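Local coordinates for protein LEC-6 (Caenorhabditis elegans, PDB 3VV1), which binds galactose-containing glycans as a galectin, with a preference for saccharides that carry fucose, at residues L48-L53 and H154-S159; I37-F42 and H143-E148; P54-S59 and Q105-Y110. All coordinates share one frame; numbering follows the deposited sequence.

Contact 1: residues L48-L53 and H154-S159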
loop_
_atom_site.group_PDB
_atom_site.type_symbol
_atom_site.label_atom_id
_atom_site.label_comp_id
_atom_site.label_asym_id
_atom_site.label_seq_id
_atom_site.Cartn_x
_atom_site.Cartn_y
_atom_site.Cartn_z
ATOM N N LEU A 48 -0.186 -5.232 -11.678
ATOM C CA LEU A 48 -0.932 -5.939 -10.667
ATOM C C LEU A 48 -0.606 -7.436 -10.851
ATOM O O LEU A 48 -0.802 -7.957 -11.952
ATOM C CB LEU A 48 -2.449 -5.736 -10.930
ATOM C CG LEU A 48 -3.376 -6.686 -10.108
ATOM C CD1 LEU A 48 -3.247 -6.410 -8.593
ATOM C CD2 LEU A 48 -4.839 -6.444 -10.594
ATOM N N ARG A 49 -0.113 -8.097 -9.801
ATOM C CA ARG A 49 0.215 -9.508 -9.835
ATOM C C ARG A 49 -0.693 -10.217 -8.847
ATOM O O ARG A 49 -0.702 -9.857 -7.631
ATOM C CB ARG A 49 1.672 -9.756 -9.471
ATOM C CG ARG A 49 1.985 -11.258 -9.456
ATOM C CD ARG A 49 3.499 -11.587 -9.541
ATOM N NE ARG A 49 4.233 -10.734 -8.624
ATOM C CZ ARG A 49 4.192 -10.865 -7.292
ATOM N NH1 ARG A 49 3.467 -11.847 -6.759
ATOM N NH2 ARG A 49 4.848 -10.019 -6.511
ATOM N N LEU A 50 -1.412 -11.243 -9.334
ATOM C CA LEU A 50 -2.313 -12.030 -8.495
ATOM C C LEU A 50 -1.875 -13.458 -8.530
ATOM O O LEU A 50 -1.522 -13.951 -9.620
ATOM C CB LEU A 50 -3.711 -11.941 -9.104
ATOM C CG LEU A 50 -4.307 -10.541 -9.135
ATOM C CD1 LEU A 50 -5.600 -10.619 -9.943
ATOM C CD2 LEU A 50 -4.598 -10.036 -7.732
ATOM N N VAL A 51 -1.886 -14.137 -7.383
ATOM C CA VAL A 51 -1.710 -15.615 -7.457
ATOM C C VAL A 51 -3.089 -16.123 -7.086
ATOM O O VAL A 51 -3.618 -15.751 -6.010
ATOM C CB VAL A 51 -0.652 -16.100 -6.461
ATOM C CG1 VAL A 51 -0.622 -17.659 -6.455
ATOM C CG2 VAL A 51 0.721 -15.551 -6.894
ATOM N N LEU A 52 -3.664 -16.899 -7.982
ATOM C CA LEU A 52 -5.094 -17.258 -7.900
ATOM C C LEU A 52 -5.321 -18.736 -8.109
ATOM O O LEU A 52 -4.531 -19.428 -8.737
ATOM C CB LEU A 52 -5.886 -16.535 -9.031
ATOM C CG LEU A 52 -5.814 -15.084 -9.314
ATOM C CD1 LEU A 52 -6.523 -14.765 -10.601
ATOM C CD2 LEU A 52 -6.492 -14.406 -8.096
ATOM N N LEU A 53 -6.411 -19.233 -7.531
ATOM C CA LEU A 53 -6.847 -20.616 -7.737
ATOM C C LEU A 53 -8.337 -20.550 -8.128
ATOM O O LEU A 53 -9.169 -20.271 -7.271
ATOM C CB LEU A 53 -6.676 -21.406 -6.405
ATOM C CG LEU A 53 -7.270 -22.808 -6.302
ATOM C CD1 LEU A 53 -6.396 -23.803 -6.985
ATOM C CD2 LEU A 53 -7.335 -23.274 -4.828
ATOM N N HIS A 154 -4.780 -16.070 -3.480
ATOM C CA HIS A 154 -3.704 -16.306 -2.535
ATOM C C HIS A 154 -2.937 -15.004 -2.251
ATOM O O HIS A 154 -2.574 -14.746 -1.083
ATOM C CB HIS A 154 -2.721 -17.347 -3.104
ATOM C CG HIS A 154 -1.450 -17.395 -2.322
ATOM N ND1 HIS A 154 -1.371 -17.895 -1.055
ATOM C CD2 HIS A 154 -0.189 -16.926 -2.632
ATOM C CE1 HIS A 154 -0.097 -17.745 -0.585
ATOM N NE2 HIS A 154 0.620 -17.146 -1.534
ATOM N N SER A 155 -2.628 -14.214 -3.290
ATOM C CA SER A 155 -1.856 -12.946 -3.034
ATOM C C SER A 155 -2.178 -11.937 -4.075
ATOM O O SER A 155 -2.577 -12.292 -5.200
ATOM C CB SER A 155 -0.327 -13.215 -2.982
ATOM O OG SER A 155 0.174 -13.724 -4.218
ATOM N N ALA A 156 -2.067 -10.659 -3.702
ATOM C CA ALA A 156 -2.290 -9.560 -4.643
ATOM C C ALA A 156 -1.240 -8.467 -4.383
ATOM O O ALA A 156 -1.040 -8.105 -3.193
ATOM C CB ALA A 156 -3.701 -9.015 -4.466
ATOM N N HIS A 157 -0.596 -7.973 -5.472
ATOM C CA HIS A 157 0.507 -7.036 -5.358
ATOM C C HIS A 157 0.393 -6.011 -6.411
ATOM O O HIS A 157 0.100 -6.361 -7.558
ATOM C CB HIS A 157 1.826 -7.790 -5.537
ATOM C CG HIS A 157 3.043 -6.896 -5.715
ATOM N ND1 HIS A 157 3.931 -6.859 -6.753
ATOM C CD2 HIS A 157 3.465 -5.930 -4.818
ATOM C CE1 HIS A 157 4.868 -5.936 -6.475
ATOM N NE2 HIS A 157 4.578 -5.336 -5.306
ATOM N N VAL A 158 0.728 -4.746 -6.085
ATOM C CA VAL A 158 0.764 -3.678 -7.084
ATOM C C VAL A 158 2.143 -3.039 -7.018
ATOM O O VAL A 158 2.670 -2.722 -5.916
ATOM C CB VAL A 158 -0.338 -2.602 -6.860
ATOM C CG1 VAL A 158 -0.043 -1.289 -7.615
ATOM C CG2 VAL A 158 -1.674 -3.164 -7.306
ATOM N N SER A 159 2.752 -2.834 -8.180
ATOM C CA SER A 159 3.928 -1.958 -8.201
ATOM C C SER A 159 3.639 -0.910 -9.217
ATOM O O SER A 159 3.163 -1.203 -10.291
ATOM C CB SER A 159 5.172 -2.756 -8.530
ATOM O OG SER A 159 5.005 -3.320 -9.797
HETATM O O HOH W 1 0.880 -11.451 -5.591
#
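R49 and V51 pair with H157 and S155 in one of the two antiparallel sheets of the galectin beta sandwich, joining strand 46-54 to the antiparallel strand 151-159. R49 and H157 form a hydrogen-bonded pair: R49 N reaches H157 O at 2.8 Å, and H157 N returns to R49 O. Follow-on bonds at V51 and S155 repeat the pattern, with L50-A156 and L48-V158 as the non-hydrogen-bonded pairs.

The R49 side chain leaves on the face shared with V51, S155 and H157. From CB, its CG stands anti to the backbone N (chi1 178°); CD follows extended, and the bend at chi3 (46°) folds NE and CZ back over the neighbouring strand. CZ lies 4.1 Å from H157 ND1, and NH2 approaches the imidazole obliquely, 3.3 Å from H157 ND1, the guanidinium and ring planes 33° apart. H157 CB sits over one guanidinium face. R49 NH1 lies 2.9 Å from a water that donates to R49 O and accepts from S155 OG, and it has a long, weak ion pair with E27.

The other face is apolar. L50 CD2 presses on A156 CB at 3.5 Å, and L48 CD1 touches V158 CG2 at 3.8 Å. L48 and V158 meet I145, and L50 meets I147, of the opposite sheet; F24 of the second subunit packs on A156 and V158. At the far end the pairing slips into a classic beta bulge, where H154 and S155 both face V51: V51 O accepts from H154 N at 2.8 Å and from S155 N at 3.3 Å.

Contact 2: residues I37-F42 and H143-E148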
loop_
_atom_site.group_PDB
_atom_site.type_symbol
_atom_site.label_atom_id
_atom_site.label_comp_id
_atom_site.label_asym_id
_atom_site.label_seq_id
_atom_site.Cartn_x
_atom_site.Cartn_y
_atom_site.Cartn_z
ATOM N N ILE A 37 -10.067 -3.531 -3.542
ATOM C CA ILE A 37 -8.837 -2.942 -2.994
ATOM C C ILE A 37 -8.540 -1.603 -3.673
ATOM O O ILE A 37 -8.321 -1.582 -4.898
ATOM C CB ILE A 37 -7.603 -3.848 -3.199
ATOM C CG1 ILE A 37 -7.902 -5.317 -2.797
ATOM C CG2 ILE A 37 -6.443 -3.331 -2.338
ATOM C CD1 ILE A 37 -6.780 -6.287 -3.113
ATOM N N PRO A 38 -8.553 -0.506 -2.886
ATOM C CA PRO A 38 -8.237 0.808 -3.483
ATOM C C PRO A 38 -6.834 0.833 -4.095
ATOM O O PRO A 38 -5.926 0.171 -3.579
ATOM C CB PRO A 38 -8.264 1.725 -2.288
ATOM C CG PRO A 38 -9.300 1.123 -1.344
ATOM C CD PRO A 38 -9.077 -0.373 -1.494
ATOM N N VAL A 39 -6.646 1.653 -5.117
ATOM C CA VAL A 39 -5.322 1.819 -5.745
ATOM C C VAL A 39 -5.281 3.219 -6.328
ATOM O O VAL A 39 -6.317 3.745 -6.766
ATOM C CB VAL A 39 -5.081 0.722 -6.817
ATOM C CG1 VAL A 39 -6.092 0.833 -7.971
ATOM C CG2 VAL A 39 -3.618 0.766 -7.356
ATOM N N GLN A 40 -4.096 3.826 -6.355
ATOM C CA GLN A 40 -3.970 5.196 -6.879
ATOM C C GLN A 40 -3.599 5.167 -8.369
ATOM O O GLN A 40 -2.423 5.303 -8.757
ATOM C CB GLN A 40 -2.952 5.983 -6.025
ATOM C CG GLN A 40 -2.750 7.459 -6.339
ATOM C CD GLN A 40 -1.593 7.996 -5.452
ATOM O OE1 GLN A 40 -0.406 7.667 -5.681
ATOM N NE2 GLN A 40 -1.934 8.798 -4.404
ATOM N N GLY A 41 -4.614 4.924 -9.190
ATOM C CA GLY A 41 -4.464 4.868 -10.632
ATOM C C GLY A 41 -3.877 3.508 -11.060
ATOM O O GLY A 41 -3.353 2.693 -10.247
ATOM N N PHE A 42 -3.939 3.255 -12.366
ATOM C CA PHE A 42 -3.324 2.022 -12.859
ATOM C C PHE A 42 -2.788 2.298 -14.270
ATOM O O PHE A 42 -3.321 1.834 -15.288
ATOM C CB PHE A 42 -4.336 0.864 -12.839
ATOM C CG PHE A 42 -3.659 -0.472 -13.032
ATOM C CD1 PHE A 42 -2.897 -0.997 -11.973
ATOM C CD2 PHE A 42 -3.731 -1.166 -14.244
ATOM C CE1 PHE A 42 -2.185 -2.195 -12.105
ATOM C CE2 PHE A 42 -3.033 -2.394 -14.388
ATOM C CZ PHE A 42 -2.255 -2.876 -13.323
ATOM N N HIS A 143 -9.407 3.503 -9.543
ATOM C CA HIS A 143 -9.309 3.720 -8.075
ATOM C C HIS A 143 -9.595 2.470 -7.284
ATOM O O HIS A 143 -9.400 2.473 -6.075
ATOM C CB HIS A 143 -10.209 4.865 -7.602
ATOM C CG HIS A 143 -11.666 4.497 -7.421
ATOM N ND1 HIS A 143 -12.544 4.869 -6.420
ATOM C CD2 HIS A 143 -12.392 3.815 -8.328
ATOM C CE1 HIS A 143 -13.742 4.317 -6.709
ATOM N NE2 HIS A 143 -13.657 3.668 -7.861
ATOM N N LEU A 144 -10.010 1.385 -7.957
ATOM C CA LEU A 144 -10.370 0.161 -7.224
ATOM C C LEU A 144 -10.084 -1.065 -8.073
ATOM O O LEU A 144 -10.341 -1.064 -9.303
ATOM C CB LEU A 144 -11.900 0.159 -6.926
ATOM C CG LEU A 144 -12.435 0.954 -5.787
ATOM C CD1 LEU A 144 -13.962 0.929 -5.892
ATOM C CD2 LEU A 144 -11.862 0.251 -4.530
ATOM N N ILE A 145 -9.519 -2.090 -7.426
ATOM C CA ILE A 145 -9.347 -3.394 -8.020
ATOM C C ILE A 145 -10.370 -4.324 -7.342
ATOM O O ILE A 145 -10.353 -4.477 -6.108
ATOM C CB ILE A 145 -7.896 -3.870 -7.834
ATOM C CG1 ILE A 145 -6.950 -2.947 -8.671
ATOM C CG2 ILE A 145 -7.720 -5.352 -8.247
ATOM C CD1 ILE A 145 -5.542 -3.089 -8.213
ATOM N N GLU A 146 -11.266 -4.903 -8.157
ATOM C CA GLU A 146 -12.305 -5.816 -7.623
ATOM C C GLU A 146 -12.095 -7.229 -8.146
ATOM O O GLU A 146 -11.884 -7.404 -9.348
ATOM C CB GLU A 146 -13.669 -5.260 -8.056
ATOM C CG GLU A 146 -14.914 -6.004 -7.647
ATOM C CD GLU A 146 -16.136 -5.205 -8.110
ATOM O OE1 GLU A 146 -16.132 -4.745 -9.293
ATOM O OE2 GLU A 146 -17.095 -5.008 -7.293
ATOM N N ILE A 147 -12.167 -8.224 -7.277
ATOM C CA ILE A 147 -11.999 -9.617 -7.697
ATOM C C ILE A 147 -13.225 -10.355 -7.146
ATOM O O ILE A 147 -13.508 -10.313 -5.932
ATOM C CB ILE A 147 -10.698 -10.230 -7.133
ATOM C CG1 ILE A 147 -9.493 -9.363 -7.604
ATOM C CG2 ILE A 147 -10.583 -11.699 -7.682
ATOM C CD1 ILE A 147 -8.190 -9.764 -6.952
ATOM N N GLU A 148 -13.979 -10.995 -8.044
ATOM C CA GLU A 148 -15.221 -11.674 -7.614
ATOM C C GLU A 148 -15.383 -13.005 -8.306
ATOM O O GLU A 148 -14.814 -13.248 -9.391
ATOM C CB GLU A 148 -16.462 -10.829 -7.971
ATOM C CG GLU A 148 -16.422 -9.448 -7.337
ATOM C CD GLU A 148 -17.754 -8.707 -7.353
ATOM O OE1 GLU A 148 -18.605 -8.921 -8.225
ATOM O OE2 GLU A 148 -17.939 -7.842 -6.475
#
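I37 and I145 form the hydrogen-bonded antiparallel pair that fastens the short strand 35-38 to strand 144-149, in the galectin sheet opposite the one containing strand 46-54. I37 N donates to I145 O at 2.7 Å and I145 N donates back to I37 O, both nearly straight. One residue on, P38 takes the non-hydrogen-bonded place beside L144, a position where its lack of an N-H costs no bond across this pair.

The tightly enclosed part lies on the side of I37, V39 and I145, all three buried. V39 CG1 stands between its own backbone N and carbonyl carbon (chi1 63°), which swings it across to I145 CG1 at 3.9 Å, and I145 CD1 reaches the same methyl at 4.0 Å. I145 CB also rests on I37 O. Beyond them, L48 and L65 pack on I145, while F24 of the second subunit touches both I37 and I145.

The face of P38 and L144 is less buried, both residues being partly exposed, as is H143. Solvent is not its only neighbour: P38 is backbone-bonded to the second subunit and touched by I22 of that subunit. The L144 side chain crosses the proline ring obliquely, its CD2 4.2 Å from P38 CD and 3.8 Å from P38 N. L144 CG also lies 3.6 Å above the centre of the imidazole of its neighbour H143, over one face. H143 and L144 both face R66, a classic beta bulge toward strand 60-66.

At the end of the pairing V39 N still finds H143 O at 3.0 Å, but it arrives 63° out of the carbonyl plane, away from the lone pairs. The chemistry is therefore backbone bonding with apolar packing on both faces, and the irregular last bond is consistent with the strand giving way to loop after P38.

Contact 3: residues P54-S59 and Q105-Y110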
loop_
_atom_site.group_PDB
_atom_site.type_symbol
_atom_site.label_atom_id
_atom_site.label_comp_id
_atom_site.label_asym_id
_atom_site.label_seq_id
_atom_site.Cartn_x
_atom_site.Cartn_y
_atom_site.Cartn_z
ATOM N N PRO A 54 -8.680 -20.768 -9.412
ATOM C CA PRO A 54 -10.087 -20.770 -9.777
ATOM C C PRO A 54 -10.741 -21.938 -9.051
ATOM O O PRO A 54 -10.114 -23.002 -8.900
ATOM C CB PRO A 54 -10.057 -21.020 -11.305
ATOM C CG PRO A 54 -8.685 -20.604 -11.740
ATOM C CD PRO A 54 -7.817 -21.059 -10.589
ATOM N N THR A 55 -11.983 -21.760 -8.585
ATOM C CA THR A 55 -12.671 -22.819 -7.794
ATOM C C THR A 55 -13.903 -23.298 -8.559
ATOM O O THR A 55 -14.282 -22.701 -9.575
ATOM C CB THR A 55 -13.134 -22.317 -6.406
ATOM O OG1 THR A 55 -14.193 -21.367 -6.610
ATOM C CG2 THR A 55 -11.967 -21.709 -5.592
ATOM N N SER A 56 -14.495 -24.396 -8.088
ATOM C CA SER A 56 -15.736 -24.911 -8.649
ATOM C C SER A 56 -16.961 -24.261 -7.991
ATOM O O SER A 56 -18.080 -24.694 -8.218
ATOM C CB SER A 56 -15.712 -26.460 -8.571
ATOM O OG SER A 56 -14.392 -26.939 -9.017
ATOM N N ALA A 57 -16.781 -23.245 -7.158
ATOM C CA ALA A 57 -17.930 -22.587 -6.481
ATOM C C ALA A 57 -18.824 -21.747 -7.434
ATOM O O ALA A 57 -20.004 -21.503 -7.163
ATOM C CB ALA A 57 -17.419 -21.712 -5.344
ATOM N N ASP A 58 -18.234 -21.273 -8.511
ATOM C CA ASP A 58 -18.977 -20.609 -9.568
ATOM C C ASP A 58 -18.286 -20.944 -10.882
ATOM O O ASP A 58 -17.070 -21.219 -10.910
ATOM C CB ASP A 58 -19.029 -19.065 -9.396
ATOM C CG ASP A 58 -20.086 -18.418 -10.322
ATOM O OD1 ASP A 58 -21.259 -18.603 -10.082
ATOM O OD2 ASP A 58 -19.803 -17.852 -11.378
ATOM N N SER A 59 -19.046 -20.865 -11.976
ATOM C CA SER A 59 -18.484 -21.161 -13.285
ATOM C C SER A 59 -17.695 -19.994 -13.905
ATOM O O SER A 59 -17.131 -20.160 -15.006
ATOM C CB SER A 59 -19.594 -21.543 -14.240
ATOM O OG SER A 59 -20.580 -20.526 -14.342
ATOM N N GLN A 105 -7.524 -23.588 -15.686
ATOM C CA GLN A 105 -8.285 -24.785 -15.308
ATOM C C GLN A 105 -8.674 -24.587 -13.861
ATOM O O GLN A 105 -7.868 -24.044 -13.052
ATOM C CB GLN A 105 -7.397 -26.019 -15.423
ATOM C CG GLN A 105 -7.060 -26.273 -16.888
ATOM C CD GLN A 105 -6.121 -27.445 -17.070
ATOM O OE1 GLN A 105 -4.911 -27.264 -17.086
ATOM N NE2 GLN A 105 -6.671 -28.651 -17.188
ATOM N N GLN A 106 -9.888 -25.037 -13.509
ATOM C CA GLN A 106 -10.296 -24.989 -12.102
ATOM C C GLN A 106 -9.361 -25.846 -11.262
ATOM O O GLN A 106 -8.860 -26.900 -11.726
ATOM C CB GLN A 106 -11.811 -25.311 -11.922
ATOM C CG GLN A 106 -12.694 -24.112 -12.416
ATOM C CD GLN A 106 -14.091 -24.519 -12.813
ATOM O OE1 GLN A 106 -14.261 -25.439 -13.609
ATOM N NE2 GLN A 106 -15.095 -23.836 -12.275
ATOM N N ASN A 107 -9.100 -25.369 -10.037
ATOM C CA ASN A 107 -8.318 -26.126 -9.045
ATOM C C ASN A 107 -6.806 -26.242 -9.422
ATOM O O ASN A 107 -6.126 -27.118 -8.915
ATOM C CB ASN A 107 -9.005 -27.479 -8.725
ATOM C CG ASN A 107 -10.466 -27.271 -8.259
ATOM O OD1 ASN A 107 -10.671 -26.584 -7.262
ATOM N ND2 ASN A 107 -11.473 -27.792 -9.013
ATOM N N LYS A 108 -6.333 -25.373 -10.312
ATOM C CA LYS A 108 -4.864 -25.186 -10.538
ATOM C C LYS A 108 -4.467 -23.764 -10.139
ATOM O O LYS A 108 -5.308 -22.907 -10.043
ATOM C CB LYS A 108 -4.458 -25.511 -12.012
ATOM C CG LYS A 108 -4.753 -26.932 -12.524
ATOM C CD LYS A 108 -4.039 -27.930 -11.657
ATOM C CE LYS A 108 -3.968 -29.334 -12.264
ATOM N NZ LYS A 108 -3.212 -30.281 -11.359
ATOM N N ILE A 109 -3.185 -23.540 -9.831
ATOM C CA ILE A 109 -2.710 -22.260 -9.363
ATOM C C ILE A 109 -2.127 -21.476 -10.536
ATOM O O ILE A 109 -1.377 -22.039 -11.350
ATOM C CB ILE A 109 -1.616 -22.418 -8.273
ATOM C CG1 ILE A 109 -2.123 -23.287 -7.129
ATOM C CG2 ILE A 109 -1.196 -21.034 -7.758
ATOM C CD1 ILE A 109 -1.062 -23.848 -6.212
ATOM N N TYR A 110 -2.443 -20.177 -10.604
ATOM C CA TYR A 110 -1.917 -19.322 -11.687
ATOM C C TYR A 110 -1.418 -18.020 -11.117
ATOM O O TYR A 110 -2.030 -17.427 -10.201
ATOM C CB TYR A 110 -3.056 -18.968 -12.704
ATOM C CG TYR A 110 -3.546 -20.230 -13.370
ATOM C CD1 TYR A 110 -2.930 -20.705 -14.499
ATOM C CD2 TYR A 110 -4.619 -20.979 -12.831
ATOM C CE1 TYR A 110 -3.300 -21.891 -15.086
ATOM C CE2 TYR A 110 -5.010 -22.157 -13.411
ATOM C CZ TYR A 110 -4.335 -22.640 -14.533
ATOM O OH TYR A 110 -4.717 -23.819 -15.115
HETATM O O HOH W 2 -12.957 -25.880 -6.144
#
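Two loops at one end of the galectin sandwich meet here: P54-S59, which leaves strand 46-54, and Q105-Y110, which leads into strand 110-117. P54 and N107 carry the central bond, N107 N to P54 O at 2.8 Å, close to straight at 165°. The proline ring lies against the second loop, its CD 3.2 Å from K108 O and also touching Y110 CD2, at the edge of the tyrosine ring and near its plane.

Q106 and N107 are the central residues of a type II beta turn from Q105 to K108, and N107 has the positive phi of its third position. The turn sends both their amides toward the other loop. From CB the chain of Q106 stays extended, CG passing 3.5 Å from T55 O, and NE2 then donates to that same oxygen at 3.0 Å along a bent path, with the carbonyl oxygen 25° out of the amide plane. N107 sets its CG beside its own backbone N (chi1 -55°), and its ND2 donates to S56 OG, also at 3.0 Å. Water 2 joins the other end of this amide to the backbone, donating to N107 OD1 at 2.6 Å and accepting from S56 N.

Each loop is braced internally as well. T55 OG1 accepts from A57 N, an ST turn, and Y110 OH accepts from Q105 N, while F104 meets the Y110 ring edge-to-face. Farther along the first loop, D58 OD2 accepts from R60 N, and the D58 side chain lies about 4 Å from a bound magnesium ion and about 9 Å from the bound galactose.

Contacts 1 and 2 are partly buried strand pairings, one in each sheet of the sandwich; contact 3 lies at the surface, between loops. The first two meet across the core, where L48, L50 and V158 pack on I145 and I147, and F42 touches L48. Strands 144-149 and 151-159 follow each other in the chain, and both contacts reach the second subunit. Contact 3 is instead continuous with contact 1 through strand 46-54, V51 touching I109 and L53 lying against K108. Backbone bonds and aliphatic packing dominate the strand pairs, whereas one backbone bond joined by side-chain amides, a hydroxyl and a bridging water holds the loops.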